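Peptide methionine sulfoxide reductase MsrA (Treponema denticola ATCC 35405, PDB 5FA9) probably repairs oxidised proteins by reducing methionine sulfoxide back to methionine, combining MsrA-type and MsrB-type reductases in one chain. Local coordinates at residues R74-T79 with Y92-Y97; S109-M114 with R120-E125; L68-F73 with K160-E165; K237-Q242 with G305-Y310. The protein carries 2 engineered substitutions. All coordinates share one frame; numbering follows the deposited sequence.

Interaction 1 of 4, residues R74-T79 with Y92-Y97; sequences RIIDPT and YRTGIY. With D1D ((4S,5S)-1,2-dithiane-4,5-diol), chain F.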
# COMPACT_ATOMS: atom_id res chain seq x y z
N ARG B 74 7.19 19.06 -11.98
CA ARG B 74 8.44 19.80 -11.80
C ARG B 74 9.55 19.26 -12.70
O ARG B 74 10.39 20.01 -13.18
CB ARG B 74 8.88 19.76 -10.34
CG ARG B 74 10.27 20.32 -10.08
CD ARG B 74 10.80 19.86 -8.74
NE ARG B 74 11.94 20.65 -8.29
CZ ARG B 74 12.55 20.49 -7.12
NH1 ARG B 74 12.14 19.55 -6.28
NH2 ARG B 74 13.58 21.26 -6.80
N ILE B 75 9.53 17.95 -12.94
CA ILE B 75 10.62 17.30 -13.66
C ILE B 75 10.28 16.96 -15.11
O ILE B 75 11.05 16.29 -15.79
CB ILE B 75 11.06 16.00 -12.95
CG1 ILE B 75 9.91 14.98 -12.95
CG2 ILE B 75 11.51 16.29 -11.53
CD1 ILE B 75 10.29 13.64 -12.35
N ILE B 76 9.12 17.42 -15.58
CA ILE B 76 8.73 17.16 -16.97
C ILE B 76 8.29 18.42 -17.70
O ILE B 76 8.03 19.45 -17.08
CB ILE B 76 7.58 16.14 -17.06
CG1 ILE B 76 6.28 16.75 -16.53
CG2 ILE B 76 7.93 14.84 -16.34
CD1 ILE B 76 5.04 15.99 -16.94
N ASP B 77 8.21 18.32 -19.02
CA ASP B 77 7.58 19.34 -19.84
C ASP B 77 6.19 18.85 -20.24
O ASP B 77 6.06 18.02 -21.14
CB ASP B 77 8.42 19.66 -21.08
CG ASP B 77 7.83 20.78 -21.92
OD1 ASP B 77 6.95 21.51 -21.41
OD2 ASP B 77 8.25 20.93 -23.09
N PRO B 78 5.15 19.35 -19.56
CA PRO B 78 3.78 18.87 -19.76
C PRO B 78 3.15 19.32 -21.08
O PRO B 78 2.04 18.91 -21.40
CB PRO B 78 3.02 19.47 -18.57
CG PRO B 78 3.78 20.71 -18.25
CD PRO B 78 5.22 20.41 -18.54
N THR B 79 3.86 20.15 -21.83
CA THR B 79 3.35 20.64 -23.11
C THR B 79 4.00 19.92 -24.29
O THR B 79 3.58 20.09 -25.44
CB THR B 79 3.58 22.15 -23.27
OG1 THR B 79 4.99 22.43 -23.30
CG2 THR B 79 2.95 22.91 -22.11
N TYR B 92 8.07 7.63 -24.58
CA TYR B 92 8.47 8.72 -23.70
C TYR B 92 7.34 9.74 -23.49
O TYR B 92 7.58 10.83 -22.97
CB TYR B 92 9.70 9.44 -24.25
CG TYR B 92 10.88 8.53 -24.49
CD1 TYR B 92 11.58 7.97 -23.43
CD2 TYR B 92 11.31 8.23 -25.78
CE1 TYR B 92 12.67 7.14 -23.64
CE2 TYR B 92 12.39 7.41 -26.00
CZ TYR B 92 13.07 6.86 -24.93
OH TYR B 92 14.14 6.04 -25.15
N ARG B 93 6.13 9.38 -23.90
CA ARG B 93 4.99 10.27 -23.72
C ARG B 93 4.67 10.44 -22.24
O ARG B 93 4.86 9.51 -21.45
CB ARG B 93 3.76 9.74 -24.47
CG ARG B 93 3.18 8.44 -23.93
CD ARG B 93 2.00 7.98 -24.76
NE ARG B 93 1.46 6.71 -24.29
CZ ARG B 93 1.93 5.52 -24.64
NH1 ARG B 93 2.96 5.43 -25.47
NH2 ARG B 93 1.37 4.41 -24.16
N THR B 94 4.20 11.62 -21.87
CA THR B 94 3.87 11.91 -20.48
C THR B 94 2.46 11.44 -20.15
O THR B 94 1.53 11.62 -20.95
CB THR B 94 3.99 13.41 -20.17
OG1 THR B 94 3.22 14.16 -21.12
CG2 THR B 94 5.44 13.85 -20.25
N GLY B 95 2.30 10.84 -18.98
CA GLY B 95 1.01 10.35 -18.56
C GLY B 95 0.92 10.04 -17.08
O GLY B 95 1.92 9.72 -16.44
N ILE B 96 -0.29 10.13 -16.54
CA ILE B 96 -0.55 9.77 -15.15
C ILE B 96 -1.60 8.67 -15.11
O ILE B 96 -2.73 8.88 -15.53
CB ILE B 96 -1.02 10.98 -14.32
CG1 ILE B 96 -0.01 12.12 -14.40
CG2 ILE B 96 -1.26 10.58 -12.87
CD1 ILE B 96 -0.47 13.41 -13.76
N TYR B 97 -1.21 7.51 -14.60
CA TYR B 97 -2.09 6.34 -14.64
C TYR B 97 -2.49 5.92 -13.23
O TYR B 97 -1.65 5.80 -12.34
CB TYR B 97 -1.40 5.19 -15.37
CG TYR B 97 -0.80 5.59 -16.69
CD1 TYR B 97 -1.60 5.76 -17.82
CD2 TYR B 97 0.57 5.81 -16.83
CE1 TYR B 97 -1.06 6.14 -19.03
CE2 TYR B 97 1.12 6.19 -18.04
CZ TYR B 97 0.30 6.35 -19.14
OH TYR B 97 0.85 6.72 -20.34
S1 D1D F . 14.92 1.13 -22.36
C1 D1D F . 15.44 1.86 -21.01
C2 D1D F . 15.20 3.46 -21.06
O2 D1D F . 15.73 3.98 -20.05
C3 D1D F . 15.87 4.17 -22.47
O3 D1D F . 15.54 5.38 -22.52
C4 D1D F . 15.37 3.44 -23.82
S4 D1D F . 15.60 1.84 -23.78
O HOH W 1 4.21 16.39 -22.02
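I76 and T94 face each other from two irregular runs of backbone, one just beyond helix 65-74 and the other leading into strand 95-98. No direct hydrogen bond joins the two segments. I76 reaches across with CD1, the end of its longer branch, and meets the methyl CG2 of T94 at 4.0 Å. The two side chains cross at a slant. In T94 the hydroxyl lies between the backbone N and the carbonyl carbon (chi1 53°), which turns the methyl to I76 and OG1 to a water. That water accepts from T94 OG1 at 2.6 Å and donates to D77 O at 2.6 Å.

Side chains within the turn after I76 help to shape it. T79 OG1 bonds to D77 OD1 at 2.9 Å, on the syn side of the carboxylate and tilted 30° from its plane. T79 N makes a longer, weak bond to the same oxygen, as in an Asx turn. Farther along, Y92 OH hydrogen-bonds O3 of the bound dithiane-diol (3.1 Å); O3 lies at the edge of the ring, in its plane. S11, an engineered residue at the predicted active site, also bonds this ligand through OG.

A methyl contact and a bridging water are the main links between the segments. The water serves both the hydroxyl of buried T94 and the carbonyl of D77, which do not meet directly.

Interaction 2 of 4, residues S109-M114 with R120-E125; sequences SFVKFM and RPIVVE
I122 holds CG1 anti to its carbonyl carbon (chi1 -71°) and extends the branch at chi2 (174°), which carries CD1 onto helix 104-115 at V111 and M114. The same chi1 turns the short branch CG2 to V111. CD1 does most of the touching. It lies 3.7 Å from M114 CB and 3.7 Å from M114 C. It also lies 3.8 Å from V111 O. The methyl thus rests on helix backbone as much as on side chains. CG2 of I122 meets V111 CG1 more loosely, at 4.3 Å. The nearest approach of the two backbones is between V111 CA and I122 CA, at 7.9 Å.

M114 starts out toward I122, but its chain bends at chi2 and chi3. The sulfur end turns off and packs on F73 of helix 65-74. Only the root of this side chain serves the contact.

No hydrogen bond crosses between 109-114 and 120-125. The polar link is made by Q115, one residue past the helical segment. Its side-chain amide accepts from I122 N through OE1 and donates to R120 O through NE2. This double grip holds the loop backbone beside I122. V124 also points to the helix and also touches P78, T94 and Y72.

Strands 95-98 and 125-128 are parallel neighbours, and helix 104-115 lies between them in the chain. The contact packs the returning chain against that helix. The arrangement is that of a beta-alpha-beta crossover, here at one edge of the mixed sheet of the MsrA part.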
# COMPACT_ATOMS: atom_id res chain seq x y z
N SER B 109 -8.18 17.50 -11.30
CA SER B 109 -8.15 18.84 -10.73
C SER B 109 -6.75 19.43 -10.76
O SER B 109 -6.58 20.63 -10.99
CB SER B 109 -8.68 18.82 -9.30
OG SER B 109 -10.04 18.41 -9.26
N PHE B 110 -5.75 18.59 -10.52
CA PHE B 110 -4.37 19.06 -10.47
C PHE B 110 -3.86 19.42 -11.86
O PHE B 110 -3.08 20.37 -12.02
CB PHE B 110 -3.46 18.01 -9.83
CG PHE B 110 -2.16 18.57 -9.31
CD1 PHE B 110 -1.05 18.66 -10.13
CD2 PHE B 110 -2.06 19.00 -8.00
CE1 PHE B 110 0.14 19.18 -9.65
CE2 PHE B 110 -0.87 19.51 -7.51
CZ PHE B 110 0.23 19.61 -8.34
N VAL B 111 -4.28 18.67 -12.87
CA VAL B 111 -3.91 18.95 -14.25
C VAL B 111 -4.52 20.28 -14.69
O VAL B 111 -3.85 21.10 -15.33
CB VAL B 111 -4.36 17.83 -15.21
CG1 VAL B 111 -4.07 18.21 -16.65
CG2 VAL B 111 -3.67 16.52 -14.85
N LYS B 112 -5.78 20.49 -14.34
CA LYS B 112 -6.46 21.75 -14.62
C LYS B 112 -5.77 22.89 -13.88
O LYS B 112 -5.65 24.00 -14.40
CB LYS B 112 -7.93 21.68 -14.21
CG LYS B 112 -8.75 20.66 -15.01
CD LYS B 112 -10.17 20.57 -14.48
CE LYS B 112 -10.94 19.45 -15.16
NZ LYS B 112 -12.19 19.11 -14.42
N PHE B 113 -5.32 22.61 -12.66
CA PHE B 113 -4.56 23.56 -11.86
C PHE B 113 -3.26 23.96 -12.56
O PHE B 113 -2.91 25.14 -12.61
CB PHE B 113 -4.26 22.97 -10.48
CG PHE B 113 -3.34 23.81 -9.65
CD1 PHE B 113 -3.81 24.94 -9.00
CD2 PHE B 113 -2.01 23.47 -9.50
CE1 PHE B 113 -2.97 25.71 -8.22
CE2 PHE B 113 -1.16 24.24 -8.73
CZ PHE B 113 -1.64 25.36 -8.09
N MET B 114 -2.56 22.97 -13.10
CA MET B 114 -1.28 23.20 -13.77
C MET B 114 -1.45 23.94 -15.09
O MET B 114 -0.54 24.65 -15.53
CB MET B 114 -0.56 21.88 -14.00
CG MET B 114 -0.04 21.22 -12.73
SD MET B 114 1.08 22.29 -11.81
CE MET B 114 2.35 22.58 -13.03
N ARG B 120 0.61 27.06 -23.64
CA ARG B 120 0.42 25.87 -24.46
C ARG B 120 -0.40 24.84 -23.70
O ARG B 120 -0.27 24.72 -22.48
CB ARG B 120 1.78 25.29 -24.86
CG ARG B 120 1.96 25.08 -26.35
CD ARG B 120 3.42 25.26 -26.75
NE ARG B 120 3.90 26.60 -26.43
CZ ARG B 120 5.12 27.05 -26.70
NH1 ARG B 120 6.00 26.25 -27.29
NH2 ARG B 120 5.47 28.28 -26.37
N PRO B 121 -1.25 24.08 -24.41
CA PRO B 121 -2.09 23.07 -23.77
C PRO B 121 -1.28 21.90 -23.22
O PRO B 121 -0.37 21.41 -23.89
CB PRO B 121 -3.02 22.61 -24.90
CG PRO B 121 -2.26 22.90 -26.14
CD PRO B 121 -1.48 24.15 -25.87
N ILE B 122 -1.60 21.46 -22.01
CA ILE B 122 -0.94 20.32 -21.41
C ILE B 122 -1.37 19.04 -22.12
O ILE B 122 -2.57 18.80 -22.29
CB ILE B 122 -1.24 20.21 -19.90
CG1 ILE B 122 -0.53 21.33 -19.13
CG2 ILE B 122 -0.81 18.86 -19.35
CD1 ILE B 122 -0.90 21.39 -17.67
N VAL B 123 -0.40 18.23 -22.53
CA VAL B 123 -0.69 17.03 -23.30
C VAL B 123 -0.45 15.76 -22.49
O VAL B 123 -0.46 14.65 -23.03
CB VAL B 123 0.16 16.97 -24.58
CG1 VAL B 123 -0.21 18.10 -25.52
CG2 VAL B 123 1.64 17.02 -24.23
N VAL B 124 -0.24 15.91 -21.18
CA VAL B 124 -0.13 14.77 -20.29
C VAL B 124 -1.45 14.01 -20.26
O VAL B 124 -2.49 14.58 -19.93
CB VAL B 124 0.25 15.20 -18.86
CG1 VAL B 124 0.32 13.98 -17.94
CG2 VAL B 124 1.57 15.95 -18.86
N GLU B 125 -1.41 12.73 -20.62
CA GLU B 125 -2.63 11.94 -20.68
C GLU B 125 -2.98 11.38 -19.30
O GLU B 125 -2.11 10.94 -18.55
CB GLU B 125 -2.49 10.80 -21.69
CG GLU B 125 -1.33 9.85 -21.43
CD GLU B 125 -1.23 8.74 -22.46
OE1 GLU B 125 -1.65 8.97 -23.61
OE2 GLU B 125 -0.73 7.65 -22.12

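Interaction 3 of 4, residues L68-F73 with K160-E165; sequences LLAHYF and KPLYDE
The H71 ring has L162 over one face, with CD2 3.8 Å from the ring centroid and 15° off its normal. This is a CH-pi contact. The second methyl, CD1, comes close to H71 ND1 at 3.6 Å. On its other flank L162 meets its neighbour: CG lies above one face of the Y163 ring, offset toward the rim. The branched leucine thus packs against both rings.

A70 completes the helix side. Its CB touches L162 CD2 at 3.8 Å and Y163 OH at 3.4 Å. The methyl approaches the tyrosine ring obliquely. L162 carries CG anti to the backbone N (chi1 179°), which projects both methyls at helix 65-74.

The polar ends of the rings are held by other residues. H71 ND1 bonds to Y18 OH and H71 NE2 to E67 OE1. Y163 OH bonds to Y310 OH, and L162 N to Q242 OE1.

L162 of the loop that runs on toward the MsrB part packs on a helix of the MsrA part. No hydrogen bond crosses between these two segments; the H71 nitrogens, Y163 OH and L162 N find their partners around it. Y18 and E67 hold the two ring nitrogens and so keep the imidazole face turned to L162. The contact itself rests on shape and dispersion.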
# COMPACT_ATOMS: atom_id res chain seq x y z
N LEU B 68 3.18 14.69 -4.78
CA LEU B 68 3.75 13.77 -5.76
C LEU B 68 3.52 14.26 -7.19
O LEU B 68 4.42 14.16 -8.03
CB LEU B 68 3.15 12.37 -5.60
CG LEU B 68 3.63 11.56 -4.39
CD1 LEU B 68 3.02 10.17 -4.42
CD2 LEU B 68 5.15 11.48 -4.37
N LEU B 69 2.33 14.78 -7.46
CA LEU B 69 2.02 15.32 -8.77
C LEU B 69 2.76 16.64 -8.99
O LEU B 69 3.09 16.99 -10.12
CB LEU B 69 0.51 15.51 -8.94
CG LEU B 69 -0.30 14.21 -9.00
CD1 LEU B 69 -1.78 14.51 -9.20
CD2 LEU B 69 0.23 13.30 -10.09
N ALA B 70 3.01 17.35 -7.90
CA ALA B 70 3.78 18.59 -7.96
C ALA B 70 5.23 18.28 -8.35
O ALA B 70 5.81 18.97 -9.19
CB ALA B 70 3.74 19.32 -6.62
N HIS B 71 5.80 17.24 -7.74
CA HIS B 71 7.13 16.78 -8.10
C HIS B 71 7.17 16.32 -9.56
O HIS B 71 8.13 16.59 -10.28
CB HIS B 71 7.58 15.63 -7.19
CG HIS B 71 7.99 16.06 -5.82
ND1 HIS B 71 9.15 16.76 -5.58
CD2 HIS B 71 7.40 15.89 -4.61
CE1 HIS B 71 9.26 17.01 -4.29
NE2 HIS B 71 8.21 16.49 -3.68
N TYR B 72 6.12 15.62 -9.97
CA TYR B 72 6.03 15.08 -11.32
C TYR B 72 6.07 16.18 -12.38
O TYR B 72 6.84 16.09 -13.33
CB TYR B 72 4.75 14.25 -11.47
CG TYR B 72 4.47 13.80 -12.89
CD1 TYR B 72 5.25 12.84 -13.50
CD2 TYR B 72 3.41 14.34 -13.60
CE1 TYR B 72 5.00 12.42 -14.79
CE2 TYR B 72 3.14 13.93 -14.90
CZ TYR B 72 3.94 12.98 -15.49
OH TYR B 72 3.68 12.57 -16.78
N PHE B 73 5.25 17.20 -12.20
CA PHE B 73 5.20 18.32 -13.14
C PHE B 73 6.47 19.15 -13.09
O PHE B 73 6.80 19.87 -14.04
CB PHE B 73 3.98 19.20 -12.87
CG PHE B 73 2.72 18.72 -13.55
CD1 PHE B 73 1.87 17.84 -12.90
CD2 PHE B 73 2.40 19.15 -14.82
CE1 PHE B 73 0.71 17.39 -13.52
CE2 PHE B 73 1.24 18.71 -15.44
CZ PHE B 73 0.40 17.83 -14.79
N LYS B 160 16.33 19.63 -3.14
CA LYS B 160 16.18 21.08 -3.22
C LYS B 160 14.70 21.45 -3.10
O LYS B 160 13.84 20.61 -3.34
CB LYS B 160 16.77 21.61 -4.53
CG LYS B 160 18.29 21.48 -4.60
CD LYS B 160 18.82 21.89 -5.97
CE LYS B 160 20.34 21.80 -6.01
NZ LYS B 160 20.88 22.19 -7.34
N PRO B 161 14.41 22.70 -2.71
CA PRO B 161 13.01 23.13 -2.50
C PRO B 161 12.11 22.89 -3.71
O PRO B 161 12.48 23.20 -4.84
CB PRO B 161 13.15 24.62 -2.21
CG PRO B 161 14.49 24.76 -1.60
CD PRO B 161 15.36 23.76 -2.31
N LEU B 162 10.93 22.33 -3.45
CA LEU B 162 9.94 22.08 -4.49
C LEU B 162 9.33 23.39 -4.99
O LEU B 162 9.02 23.53 -6.17
CB LEU B 162 8.84 21.15 -3.97
CG LEU B 162 7.71 20.79 -4.93
CD1 LEU B 162 8.25 20.19 -6.22
CD2 LEU B 162 6.73 19.83 -4.27
N TYR B 163 9.19 24.35 -4.08
CA TYR B 163 8.59 25.64 -4.41
C TYR B 163 9.56 26.78 -4.17
O TYR B 163 10.59 26.61 -3.52
CB TYR B 163 7.31 25.85 -3.60
CG TYR B 163 6.26 24.79 -3.81
CD1 TYR B 163 5.51 24.74 -4.98
CD2 TYR B 163 6.02 23.82 -2.84
CE1 TYR B 163 4.55 23.77 -5.17
CE2 TYR B 163 5.06 22.84 -3.03
CZ TYR B 163 4.33 22.82 -4.20
OH TYR B 163 3.38 21.85 -4.39
N ASP B 164 9.22 27.96 -4.69
CA ASP B 164 10.02 29.16 -4.48
C ASP B 164 10.08 29.51 -3.00
O ASP B 164 9.07 29.88 -2.39
CB ASP B 164 9.44 30.33 -5.28
CG ASP B 164 10.30 31.58 -5.18
OD1 ASP B 164 11.50 31.45 -4.87
OD2 ASP B 164 9.76 32.68 -5.42
N GLU B 165 11.27 29.40 -2.42
CA GLU B 165 11.46 29.71 -1.00
C GLU B 165 12.35 30.93 -0.82
O GLU B 165 12.88 31.17 0.27
CB GLU B 165 12.08 28.51 -0.28
CG GLU B 165 11.18 27.28 -0.23
CD GLU B 165 11.67 26.24 0.76
OE1 GLU B 165 12.63 26.53 1.50
OE2 GLU B 165 11.09 25.14 0.79

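Interaction 4 of 4, residues K237-Q242 with G305-Y310; sequences KAITTQ and GDYLPY
Apolar contacts between I239 and Y310 carry most of the interface. I239 has CG1 anti to its backbone N (chi1 -170°) and an extended chi2, and the branch lies across the root of the tyrosine. CG1 is 3.6 Å from Y310 CG, and CD1 is 3.8 Å from Y310 CB. The two side chains cross at about a right angle. CD1 goes on to Y307 CD1 at 4.2 Å, meeting that ring obliquely. At the other end of Y310, T240 CG2 sits 3.8 Å from Y310 OH, again with the side chains crossing near a right angle.

One backbone atom joins this packing. I239 O lies 3.3 Å from Y310 CE1 and oblique to the ring, without a hydrogen bond. The segment 237-242 lies in the loop between strands 234-235 and 244-249, which belong to the antiparallel sheet of the SelR (MsrB) part. Segment 305-310 runs into the short, weakly bonded helix 308-311 near the C terminus and includes most of it. T240 and Y310 both also touch E67 of helix 65-74, so the MsrA part borders this contact.

Hydrogen bonds act within the segments and to the surroundings. K237 NZ donates to A238 O at 2.6 Å, almost in line with the carbonyl bond, which folds the lysine back on its own loop. Q242 N makes a weak bond to T240 OG1 at 3.4 Å, as in an ST turn. The hydroxyl of Y310 has Y163 as its partner, Y310 O bonds to S221 OG, and T241 OG1 bonds to E67 OE1.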
# COMPACT_ATOMS: atom_id res chain seq x y z
N LYS B 237 -0.85 15.58 9.28
CA LYS B 237 0.38 15.58 8.48
C LYS B 237 0.83 16.99 8.16
O LYS B 237 0.10 17.95 8.38
CB LYS B 237 0.18 14.79 7.18
CG LYS B 237 -0.66 15.52 6.15
CD LYS B 237 -0.91 14.66 4.92
CE LYS B 237 0.39 14.33 4.20
NZ LYS B 237 1.07 15.55 3.69
N ALA B 238 2.05 17.11 7.63
CA ALA B 238 2.55 18.39 7.15
C ALA B 238 2.02 18.65 5.75
O ALA B 238 1.60 17.72 5.06
CB ALA B 238 4.07 18.41 7.17
N ILE B 239 2.03 19.91 5.33
CA ILE B 239 1.51 20.27 4.02
C ILE B 239 2.43 19.72 2.92
O ILE B 239 1.96 19.31 1.85
CB ILE B 239 1.34 21.80 3.86
CG1 ILE B 239 0.58 22.14 2.58
CG2 ILE B 239 2.68 22.53 3.91
CD1 ILE B 239 0.18 23.59 2.47
N THR B 240 3.73 19.69 3.20
CA THR B 240 4.71 19.08 2.30
C THR B 240 5.75 18.31 3.11
O THR B 240 5.80 18.42 4.33
CB THR B 240 5.45 20.13 1.43
OG1 THR B 240 6.20 21.02 2.27
CG2 THR B 240 4.46 20.94 0.59
N THR B 241 6.58 17.54 2.42
CA THR B 241 7.65 16.79 3.07
C THR B 241 8.85 17.69 3.36
O THR B 241 9.81 17.28 4.02
CB THR B 241 8.12 15.60 2.21
OG1 THR B 241 8.60 16.08 0.95
CG2 THR B 241 6.97 14.63 1.98
N GLN B 242 8.79 18.92 2.87
CA GLN B 242 9.90 19.86 2.98
C GLN B 242 9.63 20.95 4.02
O GLN B 242 10.37 21.92 4.12
CB GLN B 242 10.18 20.51 1.62
CG GLN B 242 10.27 19.51 0.48
CD GLN B 242 10.66 20.17 -0.83
OE1 GLN B 242 10.56 21.39 -0.98
NE2 GLN B 242 11.11 19.37 -1.78
N GLY B 305 -0.35 30.81 -4.47
CA GLY B 305 -1.14 30.14 -5.49
C GLY B 305 -0.74 28.70 -5.74
O GLY B 305 -1.55 27.88 -6.18
N ASP B 306 0.52 28.37 -5.46
CA ASP B 306 1.04 27.03 -5.70
C ASP B 306 0.55 26.02 -4.67
O ASP B 306 0.70 24.81 -4.86
CB ASP B 306 2.57 27.05 -5.71
CG ASP B 306 3.13 27.77 -6.93
OD1 ASP B 306 2.36 28.04 -7.87
OD2 ASP B 306 4.35 28.06 -6.94
N TYR B 307 -0.04 26.51 -3.59
CA TYR B 307 -0.43 25.64 -2.47
C TYR B 307 -1.93 25.39 -2.40
O TYR B 307 -2.42 24.79 -1.45
CB TYR B 307 0.06 26.24 -1.15
CG TYR B 307 1.56 26.41 -1.08
CD1 TYR B 307 2.38 25.37 -0.66
CD2 TYR B 307 2.16 27.61 -1.45
CE1 TYR B 307 3.75 25.52 -0.60
CE2 TYR B 307 3.53 27.77 -1.39
CZ TYR B 307 4.32 26.72 -0.97
OH TYR B 307 5.69 26.87 -0.91
N LEU B 308 -2.66 25.86 -3.42
CA LEU B 308 -4.11 25.67 -3.47
C LEU B 308 -4.57 24.20 -3.44
O LEU B 308 -5.53 23.88 -2.74
CB LEU B 308 -4.69 26.36 -4.71
CG LEU B 308 -4.51 27.88 -4.80
CD1 LEU B 308 -5.10 28.41 -6.10
CD2 LEU B 308 -5.13 28.57 -3.60
N PRO B 309 -3.91 23.30 -4.21
CA PRO B 309 -4.40 21.91 -4.18
C PRO B 309 -4.28 21.22 -2.82
O PRO B 309 -4.99 20.24 -2.58
CB PRO B 309 -3.50 21.21 -5.21
CG PRO B 309 -3.07 22.29 -6.13
CD PRO B 309 -2.88 23.48 -5.24
N TYR B 310 -3.41 21.72 -1.95
CA TYR B 310 -3.26 21.13 -0.62
C TYR B 310 -4.47 21.45 0.26
O TYR B 310 -4.74 20.75 1.24
CB TYR B 310 -1.98 21.62 0.05
CG TYR B 310 -0.72 21.17 -0.66
CD1 TYR B 310 -0.32 19.84 -0.63
CD2 TYR B 310 0.07 22.08 -1.35
CE1 TYR B 310 0.82 19.42 -1.28
CE2 TYR B 310 1.22 21.67 -2.00
CZ TYR B 310 1.59 20.34 -1.97
OH TYR B 310 2.74 19.94 -2.61

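Overall arrangement
From the N terminus, helix 65-74 opens interaction 3 at 68-73. The next residues open interaction 1, which closes at 92-97. Interaction 2 follows, from 109-114 to 120-125. Only then does 160-165 close interaction 3. Interactions 1 and 2 are thus in series, and both lie within its span. Interaction 4 comes later, from 237-242 to 305-310, and no two contacts cross. Interactions 1 and 2 meet through P78 O and V123 N and through Y97 and E125. F110 links interaction 2 to both A70 of interaction 3 and P309 of interaction 4. L162 and Q242 join interactions 3 and 4. Together they tie the MsrA part to the MsrB part and the C-terminal segment.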